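PDB 4RF6: arginine kinase from Anthopleura japonica, which catalyses the reversible transfer of a phosphoryl group from ATP to L-arginine, giving phosphoarginine and ADP, in a chain built of two tandem kinase repeats. Local coordinates for residues D21-P26 with V66-G71; I132-S137 with R255-I260; D233-I238 with L264-T269; V372-L377 with S415-L420; I407-C412 with A438-K443. One frame throughout, in Å; residues are numbered along the deposited sequence. Where two conformers were deposited one is given.

How the contacts relate
Contacts 2 and 3 are buried in the catalytic domain of the first repeat and share its architecture: strands 127-136 and 235-242 are sheet neighbours, helix 246-264 packs on them, and the two contacts lie about 7 Å apart, centre to centre. Contacts 4 and 5, in the second repeat, both draw on helix 409-418; contact 5 is buried between helices, whereas contact 4 is half exposed. Contact 1, also only partly buried, stands alone at least about 15 Å from the others, nearest atoms considered. Apolar packing runs through all five; buried polar groups border contacts 2 and 3, and contact 5 adds a sulfur-aromatic touch and a capping box.

Contact 1 of 5, residues D21-P26 with V66-G71; sequences DPLNDP and VNLDSG
Leu-68 points its side chain at the short 3-10 turn of residues 21-23 and meets it with both methyl branches, while Pro-22 presents the CB corner of its ring and Leu-23 reaches in with a single methyl. The Leu-68 CD2 atom sits 3.8 Å from CB of Pro-22 and 4.1 Å from CD2 of Leu-23, so this one branch touches two residues of the turn. The two leucines lie at a slant to each other and meet methyl to methyl. CD2 of Leu-68 also comes within 3.2 Å of the carbonyl O of Pro-22, a close van der Waals approach. That oxygen is already engaged, for it accepts a hydrogen bond from the backbone N of Asp-25 at 2.9 Å and closes the turn. The other branch, CD1, brushes CB of Asp-25, a partly exposed residue that borders the contact. In Leu-68 the CG atom stands opposite the carbonyl carbon (chi1 -68°), which carries the branched end across to the turn. Proline suits a tight turn because its ring restricts phi, and leucine supplies a forked apolar end. Leu-68 itself occupies a type I beta turn, Asn-67 to Ser-70, that follows helix 57-66. Helix 7-14 packs against Pro-22, and Leu-23 leans on Leu-38. This is loop-to-loop apolar packing in the small N-terminal domain of a phosphagen kinase, leading into Gly-71 of the probable substrate-binding loop.

Contact 2 of 5, residues I132-S137 with R255-I260; sequences IRVARS and RAVNEI
Ile-132 packs on earlier turns of helix 246-264, at Val-249 and Leu-253, and two residues on Val-134 of the same strand, 127-136, meets Val-257, CG2 to CG2 at 4.0 Å. These two side chains meet at a slant; beta-branched valine suits the extended strand, and its short side chain suits packing against the helix. Chi1 of Val-257 (174°) splits its methyls between two neighbours, CG2 facing Val-134 and CG1 facing Arg-136. Ala-135 points to the other side of the strand, but its carbonyl O accepts a hydrogen bond from NH1 of Arg-136 at 2.9 Å. The donor lies above the carbonyl plane, while the oxygen is close to the plane of the guanidinium. Arg-136 thus folds back on its own strand, and its NE comes within 4.2 Å of Val-257 CG1, a van der Waals contact oblique to the guanidinium. The carbonyl of Thr-284, a salt bridge to Glu-344 and a cation-pi contact with Tyr-274 help this charged group to be buried. Ile-237 and Phe-266 also pack on Val-257. Here helix 246-264 covers one face of the antiparallel sheet of the phosphagen kinase catalytic domain, on the strand that carries Ile-132 and Arg-133 of the predicted ATP site.

Contact 3 of 5, residues D233-I238 with L264-T269; sequences DHLRII and LGFQHT
Chi1 near -60° in both Leu-235 and Phe-266 sets each CG opposite its carbonyl carbon, and from there CD1 of the leucine and CE1 of the phenyl ring meet at 4.0 Å. The two side chains run at about a right angle, and the methyl reaches the ring obliquely. Leucine fits a strand facing a helix-covered core, and the broad ring of Phe-266 lies against it, packing also on Ile-260 and Asp-261 of helix 246-264. His-234 and Gln-267 share the same first torsion. The extended chain of Gln-267 carries its NE2 to 3.8 Å from CE1 of His-234, again oblique to the imidazole. The amide and ring planes stand 63° apart, and this is packing between polar side chains that spend their bonds elsewhere. Both meet Leu-138: its N is bound to ND1 of the histidine, and its O accepts a hydrogen bond from NE2 of the glutamine, while NE2 of His-234 bonds to the carbonyl of Gly-142. Gly-265, with phi 84°, takes the chain out of helix 246-264; a CB there would jam against the carbonyl O of Leu-264, which calls for glycine. The contact joins the start of strand 235-242 to the loop leaving helix 246-264 in the phosphagen kinase catalytic domain, beside Arg-236 of the predicted ATP site.

Contact 4 of 5, residues V372-L377 with S415-L420; sequences VFPEVL and SGVENL
Across segments 372-377 and 415-420 the nearest CA atoms are those of Pro-374 and Val-417, 7.0 Å apart. Residues 375-377 have helical angles, and the N of Leu-377 bonds to the O of Pro-374 at 3.0 Å; the other segment holds the kinked end of helix 409-418 and the two residues after it. The methyl CG2 of Val-417 lies 4.0 Å from both CB and CG of Pro-374, the side chains crossing at about a right angle. Chi1 of Val-417 (170°) turns its other methyl, CG1, to Val-376 CG2 at 4.2 Å. Leu-420 reaches back with CD2 to 3.6 Å from CB of Val-376, giving an apolar patch at the protein surface. Compact valines and a rigid proline suit so short a spacing. At the helix end, Ser-415 O accepts hydrogen bonds from both N and ND2 of Asn-419, the amide arriving on a lone pair. Pro-374 also packs on Phe-395 of helix 392-398, while Asn-419 and Ser-415 face helix 552-557, so helix 409-418 lies between that helix and the linker that follows helix 344-370.

Contact 5 of 5, residues I407-C412 with A438-K443; sequences ISLYDC and APLFDK
Asp-411 OD2 has two partners: the backbone N of Ser-408 donates to it at 2.9 Å in a nearly straight bond (174°), from above the carboxylate plane, and Arg-125 forms a salt bridge with it. In return Ser-408 OG accepts a hydrogen bond from the N of Asp-411 at 3.0 Å. These reciprocal bonds make a capping box that fixes the start of helix 409-418, and serine and aspartate suit it because each offers a short side-chain acceptor. Behind the cap, Leu-409 and Cys-412 face helix 438-448. The Leu-409 CD1 atom meets CD2 of Leu-440 at 4.0 Å, the side chains crossing at about a right angle. Cys-412 SG lies 3.9 Å from CZ of Phe-441, at the edge of the ring and near its plane, 86° off the ring normal. Chi1 of Cys-412 (-69°) points the sulfur at that rim, a local sulfur-aromatic contact in which a small polarizable atom suits a buried site. Leu-409 also packs on Phe-395 and Leu-440 on Leu-394, both of helix 392-398. A capping box thus starts one of two helices, 409-418 and 438-448, that pack together in the helical N-terminal domain of the second kinase repeat.

Contact 1 of 5, residues D21-P26 with V66-G71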
# COMPACT_ATOMS: atom_id res chain seq x y z
N ASP A 21 -26.80 -39.40 -9.03
CA ASP A 21 -27.40 -39.64 -7.71
C ASP A 21 -26.82 -38.82 -6.53
O ASP A 21 -27.58 -38.40 -5.65
CB ASP A 21 -27.36 -41.13 -7.34
CG ASP A 21 -28.46 -41.94 -8.03
OD1 ASP A 21 -29.39 -41.34 -8.61
OD2 ASP A 21 -28.38 -43.19 -7.99
N PRO A 22 -25.48 -38.60 -6.49
CA PRO A 22 -24.93 -37.81 -5.38
C PRO A 22 -25.51 -36.40 -5.22
O PRO A 22 -25.28 -35.77 -4.19
CB PRO A 22 -23.44 -37.73 -5.72
CG PRO A 22 -23.17 -38.98 -6.45
CD PRO A 22 -24.40 -39.24 -7.27
N LEU A 23 -26.24 -35.90 -6.21
CA LEU A 23 -26.93 -34.63 -6.05
C LEU A 23 -28.07 -34.78 -5.04
O LEU A 23 -28.52 -33.81 -4.43
CB LEU A 23 -27.43 -34.09 -7.40
CG LEU A 23 -26.32 -33.69 -8.37
CD1 LEU A 23 -26.84 -32.95 -9.59
CD2 LEU A 23 -25.27 -32.84 -7.66
N ASN A 24 -28.51 -36.02 -4.86
CA ASN A 24 -29.48 -36.37 -3.83
C ASN A 24 -28.80 -36.85 -2.55
O ASN A 24 -29.45 -37.42 -1.66
CB ASN A 24 -30.45 -37.44 -4.34
CG ASN A 24 -31.29 -36.96 -5.52
OD1 ASN A 24 -31.76 -35.83 -5.53
ND2 ASN A 24 -31.47 -37.83 -6.51
N ASP A 25 -27.49 -36.65 -2.46
CA ASP A 25 -26.76 -37.01 -1.25
C ASP A 25 -26.83 -35.90 -0.21
O ASP A 25 -26.59 -34.73 -0.52
CB ASP A 25 -25.31 -37.38 -1.55
CG ASP A 25 -25.07 -38.88 -1.54
OD1 ASP A 25 -25.52 -39.58 -2.48
OD2 ASP A 25 -24.41 -39.36 -0.58
N PRO A 26 -27.17 -36.26 1.03
CA PRO A 26 -27.35 -35.34 2.16
C PRO A 26 -26.17 -34.38 2.31
O PRO A 26 -26.34 -33.25 2.77
CB PRO A 26 -27.42 -36.27 3.37
CG PRO A 26 -27.91 -37.57 2.81
CD PRO A 26 -27.35 -37.67 1.43
N VAL A 66 -18.66 -33.88 -8.48
CA VAL A 66 -17.40 -34.20 -7.81
C VAL A 66 -17.30 -33.41 -6.51
O VAL A 66 -16.97 -33.96 -5.45
CB VAL A 66 -16.18 -33.89 -8.69
CG1 VAL A 66 -14.88 -33.98 -7.89
CG2 VAL A 66 -16.13 -34.83 -9.89
N ASN A 67 -17.61 -32.12 -6.60
CA ASN A 67 -17.59 -31.23 -5.44
C ASN A 67 -19.01 -30.88 -5.02
O ASN A 67 -19.56 -29.86 -5.44
CB ASN A 67 -16.81 -29.96 -5.76
CG ASN A 67 -15.44 -30.25 -6.35
OD1 ASN A 67 -14.51 -30.65 -5.65
ND2 ASN A 67 -15.31 -30.05 -7.66
N LEU A 68 -19.61 -31.74 -4.20
CA LEU A 68 -21.01 -31.61 -3.79
C LEU A 68 -21.29 -30.32 -3.02
O LEU A 68 -22.43 -29.88 -2.93
CB LEU A 68 -21.44 -32.82 -2.97
CG LEU A 68 -21.53 -34.14 -3.74
CD1 LEU A 68 -21.69 -35.31 -2.79
CD2 LEU A 68 -22.67 -34.10 -4.76
N ASP A 69 -20.23 -29.72 -2.46
CA ASP A 69 -20.36 -28.49 -1.69
C ASP A 69 -20.41 -27.24 -2.57
O ASP A 69 -20.44 -26.11 -2.06
CB ASP A 69 -19.21 -28.38 -0.69
CG ASP A 69 -17.85 -28.37 -1.36
OD1 ASP A 69 -17.68 -29.07 -2.37
OD2 ASP A 69 -16.95 -27.66 -0.86
N SER A 70 -20.43 -27.44 -3.89
CA SER A 70 -20.41 -26.34 -4.85
C SER A 70 -21.57 -25.37 -4.66
O SER A 70 -22.67 -25.78 -4.30
CB SER A 70 -20.45 -26.89 -6.28
OG SER A 70 -19.41 -27.81 -6.50
N GLY A 71 -21.32 -24.09 -4.93
CA GLY A 71 -22.38 -23.10 -4.92
C GLY A 71 -23.15 -23.16 -6.23
O GLY A 71 -24.38 -23.25 -6.24

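Contact 2 of 5, residues I132-S137 with R255-I260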
# COMPACT_ATOMS: atom_id res chain seq x y z
N ILE A 132 -10.02 -3.53 -9.95
CA ILE A 132 -11.05 -3.91 -10.91
C ILE A 132 -10.54 -5.06 -11.77
O ILE A 132 -9.44 -5.00 -12.34
CB ILE A 132 -11.52 -2.74 -11.79
CG1 ILE A 132 -11.91 -1.53 -10.94
CG2 ILE A 132 -12.70 -3.17 -12.65
CD1 ILE A 132 -12.38 -0.33 -11.74
N ARG A 133 -11.34 -6.11 -11.85
CA ARG A 133 -10.99 -7.32 -12.58
C ARG A 133 -12.09 -7.67 -13.57
O ARG A 133 -13.26 -7.51 -13.26
CB ARG A 133 -10.82 -8.47 -11.59
CG ARG A 133 -10.65 -9.84 -12.23
CD ARG A 133 -11.54 -10.86 -11.52
NE ARG A 133 -12.74 -11.19 -12.29
CZ ARG A 133 -13.82 -11.77 -11.79
NH1 ARG A 133 -14.85 -12.04 -12.57
NH2 ARG A 133 -13.87 -12.08 -10.50
N VAL A 134 -11.71 -8.12 -14.76
CA VAL A 134 -12.67 -8.63 -15.73
C VAL A 134 -12.16 -9.94 -16.33
O VAL A 134 -10.96 -10.14 -16.50
CB VAL A 134 -12.98 -7.63 -16.88
CG1 VAL A 134 -13.79 -6.45 -16.36
CG2 VAL A 134 -11.69 -7.16 -17.54
N ALA A 135 -13.10 -10.84 -16.62
CA ALA A 135 -12.79 -12.09 -17.30
C ALA A 135 -13.21 -11.95 -18.75
O ALA A 135 -14.27 -11.39 -19.04
CB ALA A 135 -13.54 -13.23 -16.65
N ARG A 136 -12.39 -12.45 -19.67
CA ARG A 136 -12.70 -12.39 -21.10
C ARG A 136 -12.23 -13.68 -21.77
O ARG A 136 -11.31 -14.34 -21.29
CB ARG A 136 -12.02 -11.18 -21.75
CG ARG A 136 -12.51 -9.80 -21.29
CD ARG A 136 -13.92 -9.51 -21.79
NE ARG A 136 -14.35 -8.14 -21.48
CZ ARG A 136 -15.01 -7.80 -20.38
NH1 ARG A 136 -15.32 -8.73 -19.48
NH2 ARG A 136 -15.37 -6.54 -20.18
N SER A 137 -12.87 -14.03 -22.88
CA SER A 137 -12.42 -15.15 -23.70
C SER A 137 -12.33 -14.69 -25.15
O SER A 137 -13.14 -13.87 -25.59
CB SER A 137 -13.37 -16.34 -23.56
OG SER A 137 -13.45 -16.78 -22.21
N ARG A 255 -8.08 0.76 -21.33
CA ARG A 255 -7.02 0.93 -22.32
C ARG A 255 -6.47 -0.42 -22.79
O ARG A 255 -6.33 -0.66 -23.99
CB ARG A 255 -5.89 1.79 -21.75
CG ARG A 255 -5.79 3.18 -22.37
CD ARG A 255 -5.42 4.23 -21.33
NE ARG A 255 -4.24 3.84 -20.57
CZ ARG A 255 -4.01 4.19 -19.31
NH1 ARG A 255 -4.88 4.95 -18.66
NH2 ARG A 255 -2.90 3.79 -18.70
N ALA A 256 -6.19 -1.31 -21.85
CA ALA A 256 -5.63 -2.62 -22.18
C ALA A 256 -6.66 -3.55 -22.82
O ALA A 256 -6.37 -4.22 -23.81
CB ALA A 256 -5.03 -3.27 -20.95
N VAL A 257 -7.86 -3.59 -22.24
CA VAL A 257 -8.90 -4.52 -22.70
C VAL A 257 -9.39 -4.16 -24.10
O VAL A 257 -9.56 -5.04 -24.95
CB VAL A 257 -10.09 -4.57 -21.71
CG1 VAL A 257 -11.22 -5.42 -22.28
CG2 VAL A 257 -9.65 -5.11 -20.35
N ASN A 258 -9.61 -2.87 -24.35
CA ASN A 258 -10.05 -2.42 -25.66
C ASN A 258 -9.02 -2.72 -26.76
O ASN A 258 -9.39 -3.06 -27.89
CB ASN A 258 -10.42 -0.94 -25.63
CG ASN A 258 -11.73 -0.68 -24.89
OD1 ASN A 258 -12.62 -1.52 -24.89
ND2 ASN A 258 -11.84 0.49 -24.27
N GLU A 259 -7.74 -2.61 -26.43
CA GLU A 259 -6.67 -2.94 -27.38
C GLU A 259 -6.68 -4.42 -27.74
O GLU A 259 -6.58 -4.79 -28.91
CB GLU A 259 -5.30 -2.53 -26.82
CG GLU A 259 -4.12 -2.95 -27.70
CD GLU A 259 -4.19 -2.37 -29.11
OE1 GLU A 259 -4.85 -1.33 -29.31
OE2 GLU A 259 -3.58 -2.97 -30.03
N ILE A 260 -6.81 -5.27 -26.72
CA ILE A 260 -6.95 -6.70 -26.94
C ILE A 260 -8.20 -6.97 -27.77
O ILE A 260 -8.17 -7.74 -28.73
CB ILE A 260 -7.02 -7.48 -25.60
CG1 ILE A 260 -5.69 -7.38 -24.85
CG2 ILE A 260 -7.37 -8.93 -25.84
CD1 ILE A 260 -5.73 -7.93 -23.42

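Contact 3 of 5, residues D233-I238 with L264-T269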
# COMPACT_ATOMS: atom_id res chain seq x y z
N ASP A 233 -10.40 -18.64 -17.24
CA ASP A 233 -10.85 -18.17 -18.55
C ASP A 233 -9.59 -17.84 -19.36
O ASP A 233 -8.49 -17.86 -18.81
CB ASP A 233 -11.73 -16.91 -18.41
CG ASP A 233 -13.09 -17.22 -17.83
OD1 ASP A 233 -13.98 -17.66 -18.59
OD2 ASP A 233 -13.29 -17.00 -16.62
N HIS A 234 -9.74 -17.56 -20.65
CA HIS A 234 -8.58 -17.22 -21.47
C HIS A 234 -7.83 -16.05 -20.85
O HIS A 234 -6.59 -16.02 -20.81
CB HIS A 234 -9.00 -16.84 -22.90
CG HIS A 234 -9.75 -17.92 -23.62
ND1 HIS A 234 -10.34 -17.72 -24.84
CD2 HIS A 234 -9.99 -19.21 -23.28
CE1 HIS A 234 -10.92 -18.84 -25.23
NE2 HIS A 234 -10.73 -19.76 -24.30
N LEU A 235 -8.58 -15.08 -20.34
CA LEU A 235 -8.00 -13.89 -19.75
C LEU A 235 -8.66 -13.54 -18.43
O LEU A 235 -9.90 -13.51 -18.33
CB LEU A 235 -8.12 -12.71 -20.71
CG LEU A 235 -7.46 -12.89 -22.07
CD1 LEU A 235 -8.03 -11.91 -23.09
CD2 LEU A 235 -5.97 -12.69 -21.94
N ARG A 236 -7.83 -13.28 -17.42
CA ARG A 236 -8.27 -12.60 -16.22
C ARG A 236 -7.42 -11.34 -16.12
O ARG A 236 -6.21 -11.41 -15.89
CB ARG A 236 -8.09 -13.46 -14.97
CG ARG A 236 -8.72 -12.82 -13.74
CD ARG A 236 -8.30 -13.50 -12.45
NE ARG A 236 -8.91 -14.81 -12.29
CZ ARG A 236 -8.98 -15.47 -11.13
NH1 ARG A 236 -8.49 -14.91 -10.03
NH2 ARG A 236 -9.56 -16.66 -11.07
N ILE A 237 -8.06 -10.19 -16.31
CA ILE A 237 -7.36 -8.92 -16.43
C ILE A 237 -7.67 -8.03 -15.24
O ILE A 237 -8.84 -7.70 -14.99
CB ILE A 237 -7.78 -8.21 -17.72
CG1 ILE A 237 -7.62 -9.16 -18.91
CG2 ILE A 237 -6.96 -6.95 -17.91
CD1 ILE A 237 -8.44 -8.76 -20.15
N ILE A 238 -6.63 -7.63 -14.51
CA ILE A 238 -6.80 -6.88 -13.27
C ILE A 238 -6.04 -5.57 -13.29
O ILE A 238 -4.85 -5.54 -13.62
CB ILE A 238 -6.32 -7.70 -12.05
CG1 ILE A 238 -6.95 -9.09 -12.06
CG2 ILE A 238 -6.63 -6.97 -10.74
CD1 ILE A 238 -5.97 -10.21 -11.76
N LEU A 264 -8.04 -8.72 -31.30
CA LEU A 264 -8.37 -10.15 -31.18
C LEU A 264 -9.86 -10.49 -31.18
O LEU A 264 -10.26 -11.51 -31.75
CB LEU A 264 -7.69 -10.76 -29.95
CG LEU A 264 -6.16 -10.75 -29.97
CD1 LEU A 264 -5.59 -11.52 -28.79
CD2 LEU A 264 -5.65 -11.34 -31.28
N GLY A 265 -10.68 -9.67 -30.53
CA GLY A 265 -12.11 -9.96 -30.42
C GLY A 265 -12.45 -10.90 -29.28
O GLY A 265 -11.68 -11.81 -28.97
N PHE A 266 -13.61 -10.68 -28.66
CA PHE A 266 -14.04 -11.43 -27.47
C PHE A 266 -15.33 -12.21 -27.70
O PHE A 266 -16.17 -11.79 -28.49
CB PHE A 266 -14.30 -10.45 -26.31
CG PHE A 266 -13.07 -9.78 -25.78
CD1 PHE A 266 -11.87 -10.47 -25.66
CD2 PHE A 266 -13.12 -8.45 -25.38
CE1 PHE A 266 -10.74 -9.85 -25.16
CE2 PHE A 266 -11.99 -7.82 -24.88
CZ PHE A 266 -10.80 -8.52 -24.77
N GLN A 267 -15.50 -13.33 -27.01
CA GLN A 267 -16.79 -14.03 -27.02
C GLN A 267 -17.81 -13.21 -26.26
O GLN A 267 -17.56 -12.79 -25.13
CB GLN A 267 -16.66 -15.43 -26.42
CG GLN A 267 -15.68 -16.32 -27.18
CD GLN A 267 -15.61 -17.73 -26.62
OE1 GLN A 267 -16.63 -18.33 -26.28
NE2 GLN A 267 -14.40 -18.26 -26.53
N HIS A 268 -18.98 -13.01 -26.87
CA HIS A 268 -19.91 -11.98 -26.43
C HIS A 268 -21.27 -12.17 -27.13
O HIS A 268 -21.31 -12.38 -28.34
CB HIS A 268 -19.31 -10.61 -26.80
CG HIS A 268 -20.09 -9.43 -26.32
ND1 HIS A 268 -21.08 -8.83 -27.07
CD2 HIS A 268 -20.00 -8.70 -25.17
CE1 HIS A 268 -21.58 -7.80 -26.41
NE2 HIS A 268 -20.95 -7.70 -25.25
N THR A 269 -22.36 -12.12 -26.37
CA THR A 269 -23.72 -12.25 -26.92
C THR A 269 -24.65 -11.22 -26.27
O THR A 269 -24.40 -10.79 -25.14
CB THR A 269 -24.34 -13.64 -26.67
OG1 THR A 269 -24.65 -13.78 -25.27
CG2 THR A 269 -23.39 -14.76 -27.10

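Contact 4 of 5, residues V372-L377 with S415-L420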
# COMPACT_ATOMS: atom_id res chain seq x y z
N VAL A 372 -16.15 19.19 18.83
CA VAL A 372 -16.19 19.48 20.26
C VAL A 372 -14.79 19.34 20.88
O VAL A 372 -14.00 18.50 20.44
CB VAL A 372 -17.21 18.54 20.94
CG1 VAL A 372 -16.82 18.21 22.37
CG2 VAL A 372 -18.60 19.15 20.88
N PHE A 373 -14.49 20.17 21.88
CA PHE A 373 -13.23 20.08 22.62
C PHE A 373 -12.99 18.65 23.12
O PHE A 373 -13.89 18.03 23.69
CB PHE A 373 -13.23 21.04 23.80
CG PHE A 373 -11.90 21.17 24.48
CD1 PHE A 373 -10.96 22.10 24.04
CD2 PHE A 373 -11.57 20.36 25.57
CE1 PHE A 373 -9.74 22.22 24.66
CE2 PHE A 373 -10.35 20.48 26.19
CZ PHE A 373 -9.42 21.41 25.74
N PRO A 374 -11.78 18.13 22.89
CA PRO A 374 -11.46 16.75 23.28
C PRO A 374 -11.57 16.58 24.80
O PRO A 374 -10.63 16.94 25.51
CB PRO A 374 -10.01 16.58 22.83
CG PRO A 374 -9.75 17.70 21.86
CD PRO A 374 -10.62 18.82 22.32
N GLU A 375 -12.68 16.02 25.26
CA GLU A 375 -12.94 15.88 26.70
C GLU A 375 -11.85 15.12 27.45
O GLU A 375 -11.60 15.40 28.63
CB GLU A 375 -14.29 15.19 26.93
CG GLU A 375 -14.98 15.56 28.24
CD GLU A 375 -15.57 16.96 28.22
OE1 GLU A 375 -15.77 17.50 27.11
OE2 GLU A 375 -15.85 17.52 29.30
N VAL A 376 -11.19 14.18 26.78
CA VAL A 376 -10.13 13.38 27.39
C VAL A 376 -8.97 14.23 27.91
O VAL A 376 -8.22 13.80 28.79
CB VAL A 376 -9.59 12.29 26.43
CG1 VAL A 376 -10.71 11.42 25.89
CG2 VAL A 376 -8.81 12.92 25.29
N LEU A 377 -8.82 15.43 27.36
CA LEU A 377 -7.74 16.32 27.76
C LEU A 377 -8.03 16.96 29.12
O LEU A 377 -7.11 17.41 29.81
CB LEU A 377 -7.52 17.41 26.71
CG LEU A 377 -6.91 16.98 25.38
CD1 LEU A 377 -6.70 18.17 24.46
CD2 LEU A 377 -5.61 16.24 25.61
N SER A 415 -2.98 12.53 17.34
CA SER A 415 -2.14 11.54 18.00
C SER A 415 -2.07 11.76 19.51
O SER A 415 -1.95 10.80 20.28
CB SER A 415 -0.74 11.54 17.40
OG SER A 415 -0.02 10.39 17.82
N GLY A 416 -2.12 13.02 19.93
CA GLY A 416 -2.08 13.34 21.35
C GLY A 416 -3.43 13.13 22.01
O GLY A 416 -3.52 12.93 23.22
N VAL A 417 -4.49 13.18 21.20
CA VAL A 417 -5.83 12.89 21.68
C VAL A 417 -6.04 11.37 21.78
O VAL A 417 -6.65 10.88 22.74
CB VAL A 417 -6.92 13.55 20.81
CG1 VAL A 417 -8.31 13.05 21.17
CG2 VAL A 417 -6.87 15.07 20.96
N GLU A 418 -5.52 10.62 20.81
CA GLU A 418 -5.62 9.16 20.83
C GLU A 418 -4.62 8.52 21.79
O GLU A 418 -4.90 7.48 22.39
CB GLU A 418 -5.45 8.57 19.43
CG GLU A 418 -6.59 8.87 18.47
CD GLU A 418 -7.92 8.28 18.93
OE1 GLU A 418 -7.92 7.24 19.62
OE2 GLU A 418 -8.97 8.86 18.58
N ASN A 419 -3.45 9.14 21.93
CA ASN A 419 -2.44 8.65 22.85
C ASN A 419 -2.21 9.62 24.01
O ASN A 419 -1.30 10.45 23.97
CB ASN A 419 -1.12 8.38 22.10
CG ASN A 419 -1.29 7.37 20.98
OD1 ASN A 419 -1.23 6.16 21.20
ND2 ASN A 419 -1.49 7.87 19.76
N LEU A 420 -3.04 9.49 25.05
CA LEU A 420 -3.03 10.40 26.20
C LEU A 420 -1.66 10.52 26.86
O LEU A 420 -1.35 11.53 27.50
CB LEU A 420 -4.06 9.93 27.23
CG LEU A 420 -5.51 9.79 26.77
CD1 LEU A 420 -6.15 8.52 27.31
CD2 LEU A 420 -6.31 11.00 27.20

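Contact 5 of 5, residues I407-C412 with A438-K443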
# COMPACT_ATOMS: atom_id res chain seq x y z
N ILE A 407 -5.37 20.34 5.92
CA ILE A 407 -5.04 19.92 7.28
C ILE A 407 -5.80 20.75 8.32
O ILE A 407 -5.74 21.98 8.30
CB ILE A 407 -3.52 20.01 7.56
CG1 ILE A 407 -2.72 19.40 6.41
CG2 ILE A 407 -3.17 19.32 8.87
CD1 ILE A 407 -3.00 17.90 6.19
N SER A 408 -6.50 20.08 9.24
CA SER A 408 -7.19 20.78 10.31
C SER A 408 -6.38 20.77 11.60
O SER A 408 -5.37 20.06 11.71
CB SER A 408 -8.56 20.16 10.58
OG SER A 408 -8.42 18.90 11.22
N LEU A 409 -6.81 21.56 12.58
CA LEU A 409 -6.20 21.52 13.91
C LEU A 409 -6.33 20.12 14.49
O LEU A 409 -5.39 19.60 15.10
CB LEU A 409 -6.89 22.51 14.85
CG LEU A 409 -6.36 22.49 16.28
CD1 LEU A 409 -4.97 23.08 16.33
CD2 LEU A 409 -7.29 23.24 17.23
N TYR A 410 -7.49 19.50 14.31
CA TYR A 410 -7.73 18.19 14.89
C TYR A 410 -6.83 17.14 14.26
O TYR A 410 -6.39 16.21 14.94
CB TYR A 410 -9.20 17.77 14.80
CG TYR A 410 -9.68 17.06 16.05
CD1 TYR A 410 -9.11 15.86 16.45
CD2 TYR A 410 -10.69 17.60 16.83
CE1 TYR A 410 -9.53 15.21 17.60
CE2 TYR A 410 -11.13 16.96 17.98
CZ TYR A 410 -10.55 15.77 18.35
OH TYR A 410 -10.98 15.12 19.49
N ASP A 411 -6.56 17.28 12.96
CA ASP A 411 -5.55 16.44 12.31
C ASP A 411 -4.23 16.52 13.08
O ASP A 411 -3.60 15.51 13.37
CB ASP A 411 -5.31 16.88 10.86
CG ASP A 411 -6.46 16.52 9.94
OD1 ASP A 411 -7.17 15.54 10.24
OD2 ASP A 411 -6.64 17.21 8.91
N CYS A 412 -3.83 17.75 13.42
CA CYS A 412 -2.54 17.98 14.07
C CYS A 412 -2.47 17.41 15.48
O CYS A 412 -1.42 16.93 15.90
CB CYS A 412 -2.22 19.47 14.10
SG CYS A 412 -1.88 20.17 12.48
N ALA A 438 -0.31 28.52 14.63
CA ALA A 438 0.75 29.10 15.47
C ALA A 438 0.40 29.30 16.95
O ALA A 438 1.24 29.02 17.81
CB ALA A 438 1.29 30.40 14.87
N PRO A 439 -0.82 29.80 17.27
CA PRO A 439 -1.14 29.96 18.69
C PRO A 439 -0.94 28.68 19.49
O PRO A 439 -0.69 28.76 20.70
CB PRO A 439 -2.62 30.36 18.67
CG PRO A 439 -2.75 31.13 17.41
CD PRO A 439 -1.87 30.40 16.42
N LEU A 440 -1.04 27.52 18.84
CA LEU A 440 -0.73 26.26 19.51
C LEU A 440 0.73 25.83 19.30
O LEU A 440 1.43 25.50 20.26
CB LEU A 440 -1.66 25.13 19.05
CG LEU A 440 -1.33 23.79 19.73
CD1 LEU A 440 -1.52 23.94 21.23
CD2 LEU A 440 -2.14 22.62 19.19
N PHE A 441 1.16 25.82 18.04
CA PHE A 441 2.50 25.34 17.70
C PHE A 441 3.63 26.18 18.31
O PHE A 441 4.65 25.61 18.73
CB PHE A 441 2.68 25.26 16.17
CG PHE A 441 2.14 23.99 15.56
CD1 PHE A 441 0.83 23.92 15.10
CD2 PHE A 441 2.96 22.87 15.43
CE1 PHE A 441 0.34 22.76 14.53
CE2 PHE A 441 2.48 21.70 14.87
CZ PHE A 441 1.16 21.65 14.41
N ASP A 442 3.47 27.50 18.37
CA ASP A 442 4.51 28.36 18.95
C ASP A 442 4.81 27.96 20.38
O ASP A 442 5.97 27.88 20.80
CB ASP A 442 4.09 29.83 18.94
CG ASP A 442 4.07 30.43 17.56
OD1 ASP A 442 4.47 29.73 16.60
OD2 ASP A 442 3.65 31.60 17.44
N LYS A 443 3.75 27.70 21.14
CA LYS A 443 3.87 27.35 22.55
C LYS A 443 4.55 25.99 22.75
O LYS A 443 5.34 25.81 23.68
CB LYS A 443 2.49 27.35 23.23
CG LYS A 443 1.91 28.75 23.40
CD LYS A 443 0.47 28.72 23.90
CE LYS A 443 -0.14 30.13 23.95
NZ LYS A 443 -0.27 30.75 22.59